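Local atomic coordinates of ABC-type transport auxiliary lipoprotein component domain-containing protein (Xanthomonas campestris pv. campestris, PDB entry 2IQI), a protein that is of unknown function but probably serves as a lipoprotein auxiliary component of an ABC-type transport system. Residues A10-N22 / G62-S76. Sequence-based numbering, arbitrary orientation.
Sequences ATIYAPTVRVTPN and GAGWAQPATDMLEDS
Thr-11 to Tyr-13 and Ala-63 to Trp-65 pair as a short two-stranded parallel sheet, their axes 4.7 Å apart and inclined at 34°. Four backbone bonds join them, Thr-11 N to Gly-62 O, Gly-64 N to Thr-11 O, Tyr-13 N to Gly-64 O (2.8 Å) and Ala-66 N to Tyr-13 O, the donor switching from one strand to the other as in any parallel pair. On the face shared by Thr-11, Ala-63, Tyr-13 and Trp-65, Ala-63 CB meets the edge of the Tyr-13 ring at CE2 (3.8 Å), in the ring plane. Tyr-13 CB lies 3.9 Å from Trp-65 CZ3, and Pro-15 CG reaches the same indole carbon, the Pro-15 and Trp-65 side chains crossing at about a right angle. Met-72 lays SD over one indole face, toward its rim. On the other face of the sheet, with CG1 of Ile-12 beside the backbone N (chi1 -58°), the CG2 branch is the one that packs on Ala-66 CB (4.0 Å). Farther along, Val-17 rests CB and CG1 on Ser-76 OG, which is itself bonded to Met-72 O (2.9 Å), and a water donates to both Val-17 O and Ser-76 O. The extended chain after the strand thus runs alongside the first turns of helix 69-82, in roughly the same direction. Helix 155-185 flanks both segments: Phe-162 stacks edge-to-face with Trp-65, Thr-155 bonds the Tyr-13 hydroxyl, and Leu-166 and Thr-170 touch Val-17 and Ser-76, while Ala-69 and Leu-73 of helix 69-82 pack on strand 101-110 of the large mixed sheet.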
loop_
_atom_site.group_PDB
_atom_site.type_symbol
_atom_site.label_atom_id
_atom_site.label_comp_id
_atom_site.label_asym_id
_atom_site.label_seq_id
_atom_site.Cartn_x
_atom_site.Cartn_y
_atom_site.Cartn_z
ATOM N N ALA A 10 -5.782 -23.060 -9.625
ATOM C CA ALA A 10 -5.828 -21.757 -8.853
ATOM C C ALA A 10 -5.912 -20.576 -9.826
ATOM O O ALA A 10 -5.057 -20.437 -10.707
ATOM C CB ALA A 10 -4.593 -21.607 -7.934
ATOM N N THR A 11 -6.940 -19.745 -9.691
ATOM C CA THR A 11 -6.958 -18.508 -10.429
ATOM C C THR A 11 -5.905 -17.536 -9.830
ATOM O O THR A 11 -5.775 -17.393 -8.591
ATOM C CB THR A 11 -8.332 -17.893 -10.373
ATOM O OG1 THR A 11 -9.303 -18.928 -10.516
ATOM C CG2 THR A 11 -8.523 -16.859 -11.480
ATOM N N ILE A 12 -5.142 -16.891 -10.702
ATOM C CA ILE A 12 -4.203 -15.902 -10.252
ATOM C C ILE A 12 -4.707 -14.461 -10.567
ATOM O O ILE A 12 -4.861 -14.072 -11.735
ATOM C CB ILE A 12 -2.799 -16.204 -10.846
ATOM C CG1 ILE A 12 -2.331 -17.613 -10.436
ATOM C CG2 ILE A 12 -1.763 -15.101 -10.544
ATOM C CD1 ILE A 12 -2.236 -17.881 -8.911
ATOM N N TYR A 13 -4.951 -13.673 -9.516
ATOM C CA TYR A 13 -5.286 -12.249 -9.668
ATOM C C TYR A 13 -4.072 -11.320 -9.752
ATOM O O TYR A 13 -3.079 -11.500 -9.052
ATOM C CB TYR A 13 -6.257 -11.817 -8.557
ATOM C CG TYR A 13 -7.546 -12.580 -8.679
ATOM C CD1 TYR A 13 -8.444 -12.294 -9.710
ATOM C CD2 TYR A 13 -7.846 -13.625 -7.817
ATOM C CE1 TYR A 13 -9.637 -12.998 -9.855
ATOM C CE2 TYR A 13 -9.054 -14.369 -7.958
ATOM C CZ TYR A 13 -9.938 -14.031 -8.975
ATOM O OH TYR A 13 -11.081 -14.744 -9.159
ATOM N N ALA A 14 -4.155 -10.337 -10.641
ATOM C CA ALA A 14 -3.116 -9.333 -10.751
ATOM C C ALA A 14 -3.745 -7.992 -11.000
ATOM O O ALA A 14 -4.106 -7.658 -12.150
ATOM C CB ALA A 14 -2.140 -9.667 -11.850
ATOM N N PRO A 15 -3.913 -7.213 -9.926
ATOM C CA PRO A 15 -4.393 -5.864 -10.079
ATOM C C PRO A 15 -3.399 -4.965 -10.788
ATOM O O PRO A 15 -2.194 -5.209 -10.789
ATOM C CB PRO A 15 -4.620 -5.403 -8.637
ATOM C CG PRO A 15 -4.772 -6.665 -7.867
ATOM C CD PRO A 15 -3.761 -7.568 -8.519
ATOM N N THR A 16 -3.953 -3.923 -11.382
ATOM C CA THR A 16 -3.233 -2.932 -12.139
ATOM C C THR A 16 -3.495 -1.637 -11.429
ATOM O O THR A 16 -4.651 -1.220 -11.299
ATOM C CB THR A 16 -3.790 -2.866 -13.536
ATOM O OG1 THR A 16 -3.581 -4.141 -14.123
ATOM C CG2 THR A 16 -3.060 -1.815 -14.370
ATOM N N VAL A 17 -2.426 -1.041 -10.931
ATOM C CA VAL A 17 -2.492 0.150 -10.144
ATOM C C VAL A 17 -1.711 1.208 -10.871
ATOM O O VAL A 17 -0.490 1.201 -10.871
ATOM C CB VAL A 17 -1.889 -0.054 -8.735
ATOM C CG1 VAL A 17 -1.652 1.282 -8.057
ATOM C CG2 VAL A 17 -2.777 -0.929 -7.898
ATOM N N ARG A 18 -2.454 2.130 -11.471
ATOM C CA ARG A 18 -1.932 3.382 -12.021
ATOM C C ARG A 18 -2.349 4.562 -11.119
ATOM O O ARG A 18 -3.528 4.799 -10.896
ATOM C CB ARG A 18 -2.409 3.534 -13.478
ATOM C CG ARG A 18 -2.254 2.213 -14.237
ATOM C CD ARG A 18 -2.060 2.339 -15.733
ATOM N NE ARG A 18 -1.525 1.097 -16.302
ATOM C CZ ARG A 18 -0.227 0.761 -16.356
ATOM N NH1 ARG A 18 0.731 1.545 -15.865
ATOM N NH2 ARG A 18 0.121 -0.397 -16.904
ATOM N N VAL A 19 -1.371 5.269 -10.562
ATOM C CA VAL A 19 -1.686 6.391 -9.656
ATOM C C VAL A 19 -1.572 7.731 -10.362
ATOM O O VAL A 19 -0.513 8.092 -10.887
ATOM C CB VAL A 19 -0.807 6.409 -8.433
ATOM C CG1 VAL A 19 -0.953 7.697 -7.726
ATOM C CG2 VAL A 19 -1.194 5.280 -7.522
ATOM N N THR A 20 -2.690 8.450 -10.366
ATOM C CA THR A 20 -2.785 9.735 -11.017
ATOM C C THR A 20 -2.062 10.784 -10.182
ATOM O O THR A 20 -2.423 11.017 -9.025
ATOM C CB THR A 20 -4.268 10.183 -11.208
ATOM O OG1 THR A 20 -4.985 9.191 -11.955
ATOM C CG2 THR A 20 -4.366 11.552 -11.927
ATOM N N PRO A 21 -1.063 11.448 -10.807
ATOM C CA PRO A 21 -0.308 12.538 -10.190
ATOM C C PRO A 21 -1.281 13.640 -9.792
ATOM O O PRO A 21 -2.222 13.943 -10.547
ATOM C CB PRO A 21 0.587 13.052 -11.320
ATOM C CG PRO A 21 0.390 12.151 -12.465
ATOM C CD PRO A 21 -0.667 11.180 -12.208
ATOM N N ASN A 22 -1.052 14.213 -8.614
ATOM C CA ASN A 22 -1.846 15.292 -8.063
ATOM C C ASN A 22 -1.157 16.649 -8.243
ATOM O O ASN A 22 -0.033 16.830 -7.786
ATOM C CB ASN A 22 -2.069 15.024 -6.581
ATOM C CG ASN A 22 -2.873 16.110 -5.897
ATOM O OD1 ASN A 22 -2.890 17.267 -6.310
ATOM N ND2 ASN A 22 -3.525 15.741 -4.826
ATOM N N GLY A 62 -8.401 -21.750 -4.077
ATOM C CA GLY A 62 -8.347 -21.675 -5.541
ATOM C C GLY A 62 -8.248 -20.269 -6.116
ATOM O O GLY A 62 -8.595 -20.025 -7.288
ATOM N N ALA A 63 -7.781 -19.343 -5.282
ATOM C CA ALA A 63 -7.455 -17.988 -5.697
ATOM C C ALA A 63 -6.127 -17.585 -5.054
ATOM O O ALA A 63 -5.836 -17.991 -3.929
ATOM C CB ALA A 63 -8.559 -17.047 -5.298
ATOM N N GLY A 64 -5.311 -16.812 -5.766
ATOM C CA GLY A 64 -4.104 -16.233 -5.168
ATOM C C GLY A 64 -3.677 -14.986 -5.908
ATOM O O GLY A 64 -4.231 -14.665 -6.967
ATOM N N TRP A 65 -2.670 -14.309 -5.359
ATOM C CA TRP A 65 -2.060 -13.100 -5.942
ATOM C C TRP A 65 -0.794 -13.418 -6.806
ATOM O O TRP A 65 0.030 -14.228 -6.397
ATOM C CB TRP A 65 -1.597 -12.185 -4.813
ATOM C CG TRP A 65 -2.617 -11.588 -3.889
ATOM C CD1 TRP A 65 -2.606 -11.653 -2.526
ATOM C CD2 TRP A 65 -3.766 -10.810 -4.241
ATOM N NE1 TRP A 65 -3.680 -10.972 -2.007
ATOM C CE2 TRP A 65 -4.411 -10.450 -3.041
ATOM C CE3 TRP A 65 -4.331 -10.406 -5.456
ATOM C CZ2 TRP A 65 -5.585 -9.705 -3.020
ATOM C CZ3 TRP A 65 -5.486 -9.651 -5.434
ATOM C CH2 TRP A 65 -6.100 -9.309 -4.224
ATOM N N ALA A 66 -0.623 -12.753 -7.954
ATOM C CA ALA A 66 0.608 -12.847 -8.757
ATOM C C ALA A 66 1.919 -12.609 -7.976
ATOM O O ALA A 66 2.952 -13.231 -8.244
ATOM C CB ALA A 66 0.538 -11.876 -9.920
ATOM N N GLN A 67 1.883 -11.674 -7.030
ATOM C CA GLN A 67 3.024 -11.367 -6.172
ATOM C C GLN A 67 2.504 -11.483 -4.756
ATOM O O GLN A 67 1.317 -11.326 -4.564
ATOM C CB GLN A 67 3.446 -9.906 -6.339
ATOM C CG GLN A 67 4.225 -9.579 -7.538
ATOM C CD GLN A 67 4.328 -8.084 -7.737
ATOM O OE1 GLN A 67 3.319 -7.397 -7.917
ATOM N NE2 GLN A 67 5.554 -7.573 -7.727
ATOM N N PRO A 68 3.399 -11.671 -3.756
ATOM C CA PRO A 68 2.947 -11.469 -2.381
ATOM C C PRO A 68 2.507 -10.031 -2.158
ATOM O O PRO A 68 2.926 -9.126 -2.890
ATOM C CB PRO A 68 4.190 -11.762 -1.554
ATOM C CG PRO A 68 5.120 -12.477 -2.460
ATOM C CD PRO A 68 4.831 -12.032 -3.832
ATOM N N ALA A 69 1.667 -9.831 -1.146
ATOM C CA ALA A 69 0.930 -8.587 -0.959
ATOM C C ALA A 69 1.834 -7.396 -0.658
ATOM O O ALA A 69 1.636 -6.306 -1.193
ATOM C CB ALA A 69 -0.112 -8.756 0.097
ATOM N N THR A 70 2.846 -7.614 0.160
ATOM C CA THR A 70 3.904 -6.627 0.377
ATOM C C THR A 70 4.615 -6.240 -0.901
ATOM O O THR A 70 4.973 -5.090 -1.053
ATOM C CB THR A 70 4.964 -7.156 1.350
ATOM O OG1 THR A 70 5.530 -8.343 0.804
ATOM C CG2 THR A 70 4.314 -7.537 2.657
ATOM N N ASP A 71 4.844 -7.172 -1.820
ATOM C CA ASP A 71 5.498 -6.808 -3.081
ATOM C C ASP A 71 4.575 -6.021 -4.028
ATOM O O ASP A 71 5.086 -5.199 -4.816
ATOM C CB ASP A 71 6.077 -8.032 -3.823
ATOM C CG ASP A 71 7.181 -8.777 -3.024
ATOM O OD1 ASP A 71 7.754 -8.240 -2.033
ATOM O OD2 ASP A 71 7.479 -9.935 -3.402
ATOM N N MET A 72 3.250 -6.313 -4.005
ATOM C CA MET A 72 2.273 -5.566 -4.838
ATOM C C MET A 72 2.319 -4.126 -4.316
ATOM O O MET A 72 2.278 -3.159 -5.093
ATOM C CB MET A 72 0.809 -6.077 -4.726
ATOM C CG MET A 72 0.501 -7.556 -5.013
ATOM S SD MET A 72 -1.277 -7.995 -4.796
ATOM C CE MET A 72 -1.896 -6.982 -6.098
ATOM N N LEU A 73 2.419 -4.020 -2.982
ATOM C CA LEU A 73 2.491 -2.751 -2.308
ATOM C C LEU A 73 3.826 -2.013 -2.550
ATOM O O LEU A 73 3.855 -0.828 -2.884
ATOM C CB LEU A 73 2.159 -2.881 -0.827
ATOM C CG LEU A 73 2.067 -1.460 -0.259
ATOM C CD1 LEU A 73 0.646 -0.930 -0.331
ATOM C CD2 LEU A 73 2.659 -1.396 1.156
ATOM N N GLU A 74 4.925 -2.724 -2.401
ATOM C CA GLU A 74 6.213 -2.192 -2.832
ATOM C C GLU A 74 6.252 -1.759 -4.326
ATOM O O GLU A 74 6.796 -0.722 -4.663
ATOM C CB GLU A 74 7.294 -3.199 -2.506
ATOM C CG GLU A 74 8.679 -2.637 -2.487
ATOM C CD GLU A 74 9.735 -3.720 -2.666
ATOM O OE1 GLU A 74 9.481 -4.883 -2.232
ATOM O OE2 GLU A 74 10.819 -3.403 -3.250
ATOM N N ASP A 75 5.664 -2.514 -5.226
ATOM C CA ASP A 75 5.664 -2.057 -6.608
ATOM C C ASP A 75 4.702 -0.898 -6.871
ATOM O O ASP A 75 4.971 -0.092 -7.748
ATOM C CB ASP A 75 5.394 -3.203 -7.618
ATOM C CG ASP A 75 6.507 -4.238 -7.654
ATOM O OD1 ASP A 75 7.451 -4.118 -6.827
ATOM O OD2 ASP A 75 6.441 -5.173 -8.504
ATOM N N SER A 76 3.585 -0.811 -6.157
ATOM C CA SER A 76 2.640 0.250 -6.460
ATOM C C SER A 76 3.225 1.556 -6.084
ATOM O O SER A 76 3.087 2.546 -6.819
ATOM C CB SER A 76 1.348 0.080 -5.673
ATOM O OG SER A 76 0.687 -1.042 -6.191
HETATM O O HOH W 1 1.456 2.538 -8.946
#